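PDB 3VU1: putative uncharacterized protein PH0242 from Pyrococcus horikoshii, which belongs to the AglB oligosaccharyltransferase family and is represented in this model by its C-terminal globular domain. Local coordinates for residues 9-14 / 88-93; 17-22 / 237-242; 416-421 / 450-455. All coordinates share one frame; numbering follows the deposited sequence.

Contact 1 of 3, residues 9-14 / 88-93; sequences EVTGWE and IIYLND
The indole of W13 drives its pyrrole edge into one face of the Y90 phenol. NE1 of W13 lies over the centre of the Y90 ring, 3.1 Å above its plane, and the pair is T-shaped, with centroids of the five-membered ring of W13 and of Y90 4.3 Å apart and planes at 79°. Y90 holds CG anti to its backbone N (chi1 -174°), which carries the phenol out to the indole. Farther along the indole, CH2 of W13 rests on the CG2 branch of I88 at 3.7 Å, while CD1 of I88 touches the neighbouring CZ3. I88 and Y90 project from the same side of strand 86-90, and W13 spans both. W13 is further boxed in by W34, edge-to-face, and by a stacked Y36, both from the WWDYG motif characteristic of this family, while V245 of the adjacent strand touches W13, I88 and Y90. The methyl CG2 of T11 lies 3.5 Å from OH of Y90. This threonine also shapes the chain: its OG1 accepts from the backbone N of W13 at 3.2 Å, forming an ST turn round G12, the N-cap residue of helix 13-23. The opposite face of Y90 is covered near its rim by CB of N92, whose ND2 donates to OH of Y90 at 2.8 Å, the oxygen lying in the amide plane, and fixes the phenol from its own segment.

Contact 2 of 3, residues 17-22 / 237-242; sequences LKWLRS and IPVYQY
W19 and Y240 lie nearly flat against each other in an offset stack. The five-membered ring of W19 and the phenol of Y240 have centroids 4.1 Å apart and planes tilted by 16°. Each ring also receives the other residue's methylene on the same face: CB of Y240 sits over the pyrrole centroid of W19 at 3.8 Å, and CB of W19 over the centroid of the Y240 ring at 3.8 Å, two reciprocal CH-pi contacts. The side chains therefore run past each other in opposite directions, from helix and from strand. Both leave the backbone with CG anti to N (chi1 -171° in W19, -175° in Y240), which lets each flat group extend toward the partner. The six-membered end of the indole reaches on to V239, where CG2 meets CH2 of W19 at 3.5 Å. Q15, one turn before W19, also touches Y240, and L20 of helix 13-23 packs on V247 of the next strand. Two consecutive strand residues can meet one tryptophan because V239 and Y240 both pair with V247 in strand 245-250: a classic beta bulge in strand 236-242, an outermost strand of a four-stranded mixed sheet with helix 13-23 laid against it.

Contact 3 of 3, residues 416-421 / 450-455; sequences HMDTFF and SSYKEK
Y452, which gives up the most surface here, reaches from helix 448-460 to two residues on the same side of strand 412-431. F420 meets the body of its ring and D418 its hydroxyl. CE1 of F420 stands over one face of the phenol, toward the rim, 3.5 Å from CG of Y452, and CZ of F420 continues onto CB of Y452 at 3.8 Å. The two rings are oblique, with planes 46° apart, and their side chains pass in opposite directions. F420 takes a chi1 of 59°, placing CG between its backbone N and carbonyl carbon and turning the ring toward the helix. At the far end, OH of Y452 donates to OD1 of D418 at 2.7 Å, meeting the oxygen from above the carboxylate plane, 43° out of it. The same OD1 is hydrogen-bonded to OH of Y397 on the neighbouring strand 385-401, so two tyrosines hold one carboxylate oxygen. F395, also on that strand, turns its ring against Y452. The arrangement is that of a helix packed on one face of an antiparallel sheet, here within the Peripheral 2 domain.

In the fold
Contacts 1 and 2 adjoin, their centres about 12 Å apart, and both set helix 13-23 against one four-stranded mixed sheet: contact 1 at the helix's start on an inner strand, contact 2 farther along on an outermost strand. They touch where CG1 of V10 packs on CE2 of Y242 and CD1 of I88 on CD1 of L20. Contact 1 is largely buried, contact 2 nearer the surface, yet both turn on a tryptophan-tyrosine pair, T-shaped in the first and stacked in the second, with no hydrogen bond between the segments. Contact 3 lies on the opposite side of the chain's centre, its centre about 36 Å from the centres of both. Like contact 2 it is a surface contact of helix on sheet, but combines ring packing with a tyrosine-aspartate hydrogen bond.

Contact 1 of 3, residues 9-14 / 88-93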
loop_
_atom_site.group_PDB
_atom_site.type_symbol
_atom_site.label_atom_id
_atom_site.label_comp_id
_atom_site.label_asym_id
_atom_site.label_seq_id
_atom_site.Cartn_x
_atom_site.Cartn_y
_atom_site.Cartn_z
ATOM N N GLU A 9 -5.956 -27.057 6.484
ATOM C CA GLU A 9 -6.263 -25.719 5.973
ATOM C C GLU A 9 -4.971 -25.016 5.558
ATOM O O GLU A 9 -4.124 -24.696 6.383
ATOM C CB GLU A 9 -7.056 -24.895 6.983
ATOM C CG GLU A 9 -8.351 -24.336 6.424
ATOM C CD GLU A 9 -9.253 -25.418 5.814
ATOM O OE1 GLU A 9 -9.071 -25.770 4.619
ATOM O OE2 GLU A 9 -10.157 -25.914 6.529
ATOM N N VAL A 10 -4.819 -24.823 4.254
ATOM C CA VAL A 10 -3.693 -24.116 3.676
ATOM C C VAL A 10 -3.987 -22.619 3.755
ATOM O O VAL A 10 -4.929 -22.140 3.128
ATOM C CB VAL A 10 -3.481 -24.557 2.207
ATOM C CG1 VAL A 10 -2.239 -23.904 1.614
ATOM C CG2 VAL A 10 -3.381 -26.077 2.120
ATOM N N THR A 11 -3.184 -21.880 4.523
ATOM C CA THR A 11 -3.413 -20.438 4.713
ATOM C C THR A 11 -2.958 -19.663 3.503
ATOM O O THR A 11 -3.554 -18.634 3.165
ATOM C CB THR A 11 -2.652 -19.866 5.917
ATOM O OG1 THR A 11 -1.242 -20.061 5.734
ATOM C CG2 THR A 11 -3.092 -20.514 7.185
ATOM N N GLY A 12 -1.893 -20.160 2.870
ATOM C CA GLY A 12 -1.303 -19.519 1.700
ATOM C C GLY A 12 0.112 -19.059 1.981
ATOM O O GLY A 12 0.898 -18.862 1.059
ATOM N N TRP A 13 0.451 -18.929 3.261
ATOM C CA TRP A 13 1.750 -18.362 3.655
ATOM C C TRP A 13 2.957 -19.114 3.207
ATOM O O TRP A 13 3.980 -18.512 2.854
ATOM C CB TRP A 13 1.812 -18.152 5.175
ATOM C CG TRP A 13 1.144 -16.881 5.588
ATOM C CD1 TRP A 13 -0.172 -16.694 6.023
ATOM C CD2 TRP A 13 1.736 -15.553 5.574
ATOM N NE1 TRP A 13 -0.419 -15.363 6.306
ATOM C CE2 TRP A 13 0.683 -14.623 6.036
ATOM C CE3 TRP A 13 2.981 -15.060 5.266
ATOM C CZ2 TRP A 13 0.909 -13.274 6.158
ATOM C CZ3 TRP A 13 3.202 -13.685 5.401
ATOM C CH2 TRP A 13 2.199 -12.820 5.836
ATOM N N GLU A 14 2.875 -20.439 3.255
ATOM C CA GLU A 14 4.021 -21.266 2.883
ATOM C C GLU A 14 4.296 -21.085 1.401
ATOM O O GLU A 14 5.460 -20.913 1.008
ATOM C CB GLU A 14 3.801 -22.737 3.231
ATOM C CG GLU A 14 3.253 -22.949 4.636
ATOM C CD GLU A 14 3.350 -24.381 5.120
ATOM O OE1 GLU A 14 3.306 -25.351 4.301
ATOM O OE2 GLU A 14 3.456 -24.536 6.350
ATOM N N ILE A 88 1.924 -7.812 1.640
ATOM C CA ILE A 88 1.181 -9.054 1.738
ATOM C C ILE A 88 -0.132 -8.864 2.479
ATOM O O ILE A 88 -0.169 -8.403 3.630
ATOM C CB ILE A 88 2.004 -10.134 2.425
ATOM C CG1 ILE A 88 3.266 -10.381 1.614
ATOM C CG2 ILE A 88 1.178 -11.385 2.533
ATOM C CD1 ILE A 88 4.315 -11.220 2.337
ATOM N N ILE A 89 -1.213 -9.219 1.804
ATOM C CA ILE A 89 -2.535 -9.066 2.368
ATOM C C ILE A 89 -3.047 -10.446 2.713
ATOM O O ILE A 89 -2.937 -11.393 1.923
ATOM C CB ILE A 89 -3.456 -8.335 1.400
ATOM C CG1 ILE A 89 -2.985 -6.884 1.275
ATOM C CG2 ILE A 89 -4.906 -8.440 1.839
ATOM C CD1 ILE A 89 -3.234 -5.992 2.484
ATOM N N TYR A 90 -3.584 -10.553 3.915
ATOM C CA TYR A 90 -3.973 -11.825 4.469
ATOM C C TYR A 90 -5.448 -11.763 4.825
ATOM O O TYR A 90 -5.836 -11.072 5.767
ATOM C CB TYR A 90 -3.106 -12.085 5.704
ATOM C CG TYR A 90 -3.271 -13.448 6.341
ATOM C CD1 TYR A 90 -3.575 -14.570 5.564
ATOM C CD2 TYR A 90 -3.093 -13.622 7.718
ATOM C CE1 TYR A 90 -3.720 -15.810 6.138
ATOM C CE2 TYR A 90 -3.227 -14.868 8.302
ATOM C CZ TYR A 90 -3.537 -15.959 7.506
ATOM O OH TYR A 90 -3.703 -17.213 8.057
ATOM N N LEU A 91 -6.282 -12.490 4.087
ATOM C CA LEU A 91 -7.726 -12.455 4.346
ATOM C C LEU A 91 -8.137 -12.732 5.787
ATOM O O LEU A 91 -9.150 -12.224 6.258
ATOM C CB LEU A 91 -8.472 -13.368 3.395
ATOM C CG LEU A 91 -8.815 -12.686 2.062
ATOM C CD1 LEU A 91 -7.568 -12.393 1.223
ATOM C CD2 LEU A 91 -9.779 -13.577 1.310
ATOM N N ASN A 92 -7.333 -13.497 6.514
ATOM C CA ASN A 92 -7.670 -13.823 7.898
ATOM C C ASN A 92 -7.473 -12.682 8.871
ATOM O O ASN A 92 -7.916 -12.776 10.020
ATOM C CB ASN A 92 -6.898 -15.044 8.332
ATOM C CG ASN A 92 -7.367 -16.285 7.605
ATOM O OD1 ASN A 92 -8.531 -16.353 7.209
ATOM N ND2 ASN A 92 -6.462 -17.265 7.394
ATOM N N ASP A 93 -6.858 -11.588 8.415
ATOM C CA ASP A 93 -6.726 -10.422 9.287
ATOM C C ASP A 93 -8.049 -9.746 9.664
ATOM O O ASP A 93 -8.069 -8.882 10.553
ATOM C CB ASP A 93 -5.654 -9.430 8.815
ATOM C CG ASP A 93 -4.228 -9.970 9.015
ATOM O OD1 ASP A 93 -3.975 -10.655 10.056
ATOM O OD2 ASP A 93 -3.365 -9.726 8.124
#

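Contact 2 of 3, residues 17-22 / 237-242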
loop_
_atom_site.group_PDB
_atom_site.type_symbol
_atom_site.label_atom_id
_atom_site.label_comp_id
_atom_site.label_asym_id
_atom_site.label_seq_id
_atom_site.Cartn_x
_atom_site.Cartn_y
_atom_site.Cartn_z
ATOM N N LEU A 17 5.674 -17.304 0.661
ATOM C CA LEU A 17 7.096 -17.083 0.937
ATOM C C LEU A 17 7.962 -17.785 -0.075
ATOM O O LEU A 17 8.997 -17.241 -0.471
ATOM C CB LEU A 17 7.491 -17.520 2.342
ATOM C CG LEU A 17 6.905 -16.708 3.485
ATOM C CD1 LEU A 17 7.810 -16.912 4.692
ATOM C CD2 LEU A 17 6.784 -15.231 3.136
ATOM N N LYS A 18 7.547 -18.991 -0.474
ATOM C CA LYS A 18 8.261 -19.759 -1.481
ATOM C C LYS A 18 8.315 -18.934 -2.765
ATOM O O LYS A 18 9.379 -18.785 -3.371
ATOM C CB LYS A 18 7.594 -21.117 -1.721
ATOM C CG LYS A 18 8.231 -21.978 -2.809
ATOM C CD LYS A 18 7.160 -22.934 -3.323
ATOM C CE LYS A 18 7.423 -23.479 -4.728
ATOM N NZ LYS A 18 8.622 -24.366 -4.783
ATOM N N TRP A 19 7.169 -18.375 -3.143
ATOM C CA TRP A 19 7.060 -17.506 -4.297
ATOM C C TRP A 19 7.993 -16.344 -4.185
ATOM O O TRP A 19 8.770 -16.101 -5.107
ATOM C CB TRP A 19 5.617 -17.026 -4.507
ATOM C CG TRP A 19 5.491 -16.323 -5.827
ATOM C CD1 TRP A 19 5.294 -16.908 -7.070
ATOM C CD2 TRP A 19 5.642 -14.889 -6.098
ATOM N NE1 TRP A 19 5.296 -15.965 -8.057
ATOM C CE2 TRP A 19 5.501 -14.734 -7.553
ATOM C CE3 TRP A 19 5.880 -13.773 -5.326
ATOM C CZ2 TRP A 19 5.582 -13.486 -8.185
ATOM C CZ3 TRP A 19 5.962 -12.516 -5.968
ATOM C CH2 TRP A 19 5.810 -12.381 -7.369
ATOM N N LEU A 20 7.943 -15.623 -3.057
ATOM C CA LEU A 20 8.822 -14.478 -2.861
ATOM C C LEU A 20 10.287 -14.845 -3.015
ATOM O O LEU A 20 11.001 -14.162 -3.740
ATOM C CB LEU A 20 8.582 -13.781 -1.527
ATOM C CG LEU A 20 7.354 -12.870 -1.436
ATOM C CD1 LEU A 20 7.095 -12.498 0.008
ATOM C CD2 LEU A 20 7.478 -11.609 -2.260
ATOM N N ARG A 21 10.723 -15.918 -2.352
ATOM C CA ARG A 21 12.106 -16.435 -2.469
ATOM C C ARG A 21 12.544 -16.763 -3.895
ATOM O O ARG A 21 13.714 -16.631 -4.202
ATOM C CB ARG A 21 12.320 -17.713 -1.634
ATOM C CG ARG A 21 12.483 -17.540 -0.143
ATOM C CD ARG A 21 12.805 -18.881 0.524
ATOM N NE ARG A 21 12.301 -18.912 1.906
ATOM C CZ ARG A 21 11.209 -19.565 2.309
ATOM N NH1 ARG A 21 10.495 -20.295 1.443
ATOM N NH2 ARG A 21 10.835 -19.505 3.591
ATOM N N SER A 22 11.622 -17.220 -4.745
ATOM C CA SER A 22 11.956 -17.667 -6.107
ATOM C C SER A 22 11.856 -16.587 -7.170
ATOM O O SER A 22 12.412 -16.759 -8.236
ATOM C CB SER A 22 11.040 -18.818 -6.544
ATOM O OG SER A 22 11.312 -20.001 -5.814
ATOM N N ILE A 237 -0.418 -4.109 -7.253
ATOM C CA ILE A 237 -0.643 -5.096 -8.317
ATOM C C ILE A 237 -0.611 -6.539 -7.778
ATOM O O ILE A 237 0.400 -6.970 -7.221
ATOM C CB ILE A 237 0.452 -4.913 -9.404
ATOM C CG1 ILE A 237 0.351 -3.517 -10.019
ATOM C CG2 ILE A 237 0.375 -5.982 -10.489
ATOM C CD1 ILE A 237 -1.078 -3.081 -10.312
ATOM N N PRO A 238 -1.706 -7.297 -7.932
ATOM C CA PRO A 238 -1.603 -8.691 -7.426
ATOM C C PRO A 238 -0.607 -9.418 -8.260
ATOM O O PRO A 238 -0.802 -9.504 -9.447
ATOM C CB PRO A 238 -2.987 -9.302 -7.680
ATOM C CG PRO A 238 -3.740 -8.313 -8.489
ATOM C CD PRO A 238 -3.050 -6.972 -8.444
ATOM N N VAL A 239 0.477 -9.890 -7.677
ATOM C CA VAL A 239 1.444 -10.668 -8.444
ATOM C C VAL A 239 1.405 -12.164 -8.123
ATOM O O VAL A 239 1.984 -12.954 -8.866
ATOM C CB VAL A 239 2.883 -10.165 -8.251
ATOM C CG1 VAL A 239 3.077 -8.837 -8.966
ATOM C CG2 VAL A 239 3.225 -10.072 -6.758
ATOM N N TYR A 240 0.766 -12.544 -7.013
ATOM C CA TYR A 240 0.658 -13.946 -6.595
ATOM C C TYR A 240 -0.436 -14.052 -5.563
ATOM O O TYR A 240 -0.583 -13.154 -4.725
ATOM C CB TYR A 240 1.965 -14.454 -5.987
ATOM C CG TYR A 240 1.947 -15.925 -5.646
ATOM C CD1 TYR A 240 1.792 -16.372 -4.330
ATOM C CD2 TYR A 240 2.092 -16.876 -6.639
ATOM C CE1 TYR A 240 1.780 -17.731 -4.032
ATOM C CE2 TYR A 240 2.091 -18.221 -6.360
ATOM C CZ TYR A 240 1.928 -18.659 -5.070
ATOM O OH TYR A 240 1.915 -20.029 -4.857
ATOM N N GLN A 241 -1.204 -15.134 -5.641
ATOM C CA GLN A 241 -2.201 -15.489 -4.631
ATOM C C GLN A 241 -2.304 -16.982 -4.401
ATOM O O GLN A 241 -2.057 -17.790 -5.298
ATOM C CB GLN A 241 -3.601 -14.940 -4.913
ATOM C CG GLN A 241 -4.065 -14.948 -6.355
ATOM C CD GLN A 241 -5.032 -13.801 -6.635
ATOM O OE1 GLN A 241 -4.722 -12.871 -7.410
ATOM N NE2 GLN A 241 -6.199 -13.838 -5.973
ATOM N N TYR A 242 -2.673 -17.325 -3.173
ATOM C CA TYR A 242 -2.775 -18.685 -2.739
ATOM C C TYR A 242 -3.517 -18.712 -1.418
ATOM O O TYR A 242 -3.212 -17.947 -0.482
ATOM C CB TYR A 242 -1.399 -19.336 -2.618
ATOM C CG TYR A 242 -1.533 -20.813 -2.822
ATOM C CD1 TYR A 242 -1.278 -21.407 -4.076
ATOM C CD2 TYR A 242 -2.011 -21.624 -1.787
ATOM C CE1 TYR A 242 -1.457 -22.780 -4.260
ATOM C CE2 TYR A 242 -2.184 -22.984 -1.957
ATOM C CZ TYR A 242 -1.913 -23.556 -3.182
ATOM O OH TYR A 242 -2.114 -24.904 -3.289
#

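Contact 3 of 3, residues 416-421 / 450-455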
loop_
_atom_site.group_PDB
_atom_site.type_symbol
_atom_site.label_atom_id
_atom_site.label_comp_id
_atom_site.label_asym_id
_atom_site.label_seq_id
_atom_site.Cartn_x
_atom_site.Cartn_y
_atom_site.Cartn_z
ATOM N N HIS A 416 0.481 9.711 12.310
ATOM C CA HIS A 416 1.223 10.550 11.385
ATOM C C HIS A 416 2.623 10.005 11.194
ATOM O O HIS A 416 3.209 9.423 12.112
ATOM C CB HIS A 416 1.359 11.953 11.942
ATOM C CG HIS A 416 0.063 12.725 12.047
ATOM N ND1 HIS A 416 -0.255 13.745 11.195
ATOM C CD2 HIS A 416 -0.982 12.653 12.977
ATOM C CE1 HIS A 416 -1.446 14.286 11.548
ATOM N NE2 HIS A 416 -1.892 13.623 12.646
ATOM N N MET A 417 3.191 10.202 10.006
ATOM C CA MET A 417 4.576 9.883 9.773
ATOM C C MET A 417 5.265 11.020 9.011
ATOM O O MET A 417 4.977 11.244 7.817
ATOM C CB MET A 417 4.715 8.570 9.018
ATOM C CG MET A 417 6.153 8.267 8.668
ATOM S SD MET A 417 6.383 6.626 7.972
ATOM C CE MET A 417 6.005 6.973 6.261
ATOM N N ASP A 418 6.171 11.733 9.693
ATOM C CA ASP A 418 6.983 12.781 9.058
ATOM C C ASP A 418 8.439 12.340 8.906
ATOM O O ASP A 418 9.048 11.795 9.842
ATOM C CB ASP A 418 6.894 14.098 9.822
ATOM C CG ASP A 418 5.448 14.455 10.231
ATOM O OD1 ASP A 418 5.288 15.146 11.281
ATOM O OD2 ASP A 418 4.476 14.054 9.525
ATOM N N THR A 419 8.980 12.547 7.710
ATOM C CA THR A 419 10.366 12.265 7.437
ATOM C C THR A 419 11.024 13.572 7.002
ATOM O O THR A 419 10.359 14.445 6.441
ATOM C CB THR A 419 10.536 11.268 6.279
ATOM O OG1 THR A 419 10.067 11.876 5.069
ATOM C CG2 THR A 419 9.773 9.990 6.533
ATOM N N PHE A 420 12.318 13.714 7.283
ATOM C CA PHE A 420 13.098 14.829 6.795
ATOM C C PHE A 420 14.550 14.450 6.808
ATOM O O PHE A 420 14.976 13.620 7.609
ATOM C CB PHE A 420 12.822 16.150 7.550
ATOM C CG PHE A 420 13.083 16.112 9.043
ATOM C CD1 PHE A 420 12.050 15.827 9.945
ATOM C CD2 PHE A 420 14.352 16.415 9.563
ATOM C CE1 PHE A 420 12.289 15.831 11.331
ATOM C CE2 PHE A 420 14.592 16.403 10.947
ATOM C CZ PHE A 420 13.561 16.121 11.837
ATOM N N PHE A 421 15.302 15.031 5.883
ATOM C CA PHE A 421 16.734 14.800 5.795
ATOM C C PHE A 421 17.483 15.710 6.754
ATOM O O PHE A 421 17.384 16.927 6.664
ATOM C CB PHE A 421 17.202 14.978 4.360
ATOM C CG PHE A 421 16.698 13.907 3.446
ATOM C CD1 PHE A 421 15.773 14.197 2.458
ATOM C CD2 PHE A 421 17.122 12.581 3.603
ATOM C CE1 PHE A 421 15.297 13.188 1.625
ATOM C CE2 PHE A 421 16.647 11.568 2.773
ATOM C CZ PHE A 421 15.736 11.875 1.781
ATOM N N SER A 450 15.349 17.008 18.801
ATOM C CA SER A 450 14.661 17.780 19.847
ATOM C C SER A 450 13.908 18.970 19.287
ATOM O O SER A 450 12.801 19.295 19.727
ATOM C CB SER A 450 15.669 18.287 20.865
ATOM O OG SER A 450 16.181 17.205 21.612
ATOM N N SER A 451 14.540 19.630 18.324
ATOM C CA SER A 451 13.950 20.753 17.632
ATOM C C SER A 451 12.551 20.392 17.103
ATOM O O SER A 451 11.559 21.069 17.445
ATOM C CB SER A 451 14.886 21.145 16.509
ATOM O OG SER A 451 14.204 21.880 15.540
ATOM N N TYR A 452 12.481 19.300 16.317
ATOM C CA TYR A 452 11.236 18.825 15.718
ATOM C C TYR A 452 10.236 18.332 16.775
ATOM O O TYR A 452 9.032 18.603 16.680
ATOM C CB TYR A 452 11.518 17.745 14.658
ATOM C CG TYR A 452 10.373 17.567 13.688
ATOM C CD1 TYR A 452 10.147 18.500 12.661
ATOM C CD2 TYR A 452 9.474 16.488 13.827
ATOM C CE1 TYR A 452 9.070 18.368 11.795
ATOM C CE2 TYR A 452 8.390 16.343 12.970
ATOM C CZ TYR A 452 8.196 17.283 11.958
ATOM O OH TYR A 452 7.143 17.130 11.104
ATOM N N LYS A 453 10.751 17.626 17.783
ATOM C CA LYS A 453 9.968 17.143 18.925
ATOM C C LYS A 453 9.249 18.284 19.634
ATOM O O LYS A 453 8.070 18.171 19.952
ATOM C CB LYS A 453 10.913 16.471 19.897
ATOM C CG LYS A 453 10.307 15.490 20.877
ATOM C CD LYS A 453 11.452 14.638 21.435
ATOM C CE LYS A 453 11.032 13.706 22.568
ATOM N NZ LYS A 453 10.185 14.415 23.565
ATOM N N GLU A 454 9.972 19.381 19.888
ATOM C CA GLU A 454 9.393 20.605 20.454
ATOM C C GLU A 454 8.321 21.185 19.521
ATOM O O GLU A 454 7.248 21.591 19.974
ATOM C CB GLU A 454 10.481 21.656 20.723
ATOM C CG GLU A 454 11.176 21.528 22.077
ATOM C CD GLU A 454 12.655 21.971 22.065
ATOM O OE1 GLU A 454 13.040 22.917 21.322
ATOM O OE2 GLU A 454 13.455 21.367 22.816
ATOM N N LYS A 455 8.614 21.224 18.224
ATOM C CA LYS A 455 7.660 21.756 17.255
ATOM C C LYS A 455 6.306 21.012 17.378
ATOM O O LYS A 455 5.254 21.646 17.566
ATOM C CB LYS A 455 8.279 21.719 15.855
ATOM C CG LYS A 455 7.531 22.475 14.773
ATOM C CD LYS A 455 6.851 21.531 13.774
ATOM C CE LYS A 455 5.650 22.165 13.071
ATOM N NZ LYS A 455 6.006 23.333 12.212
#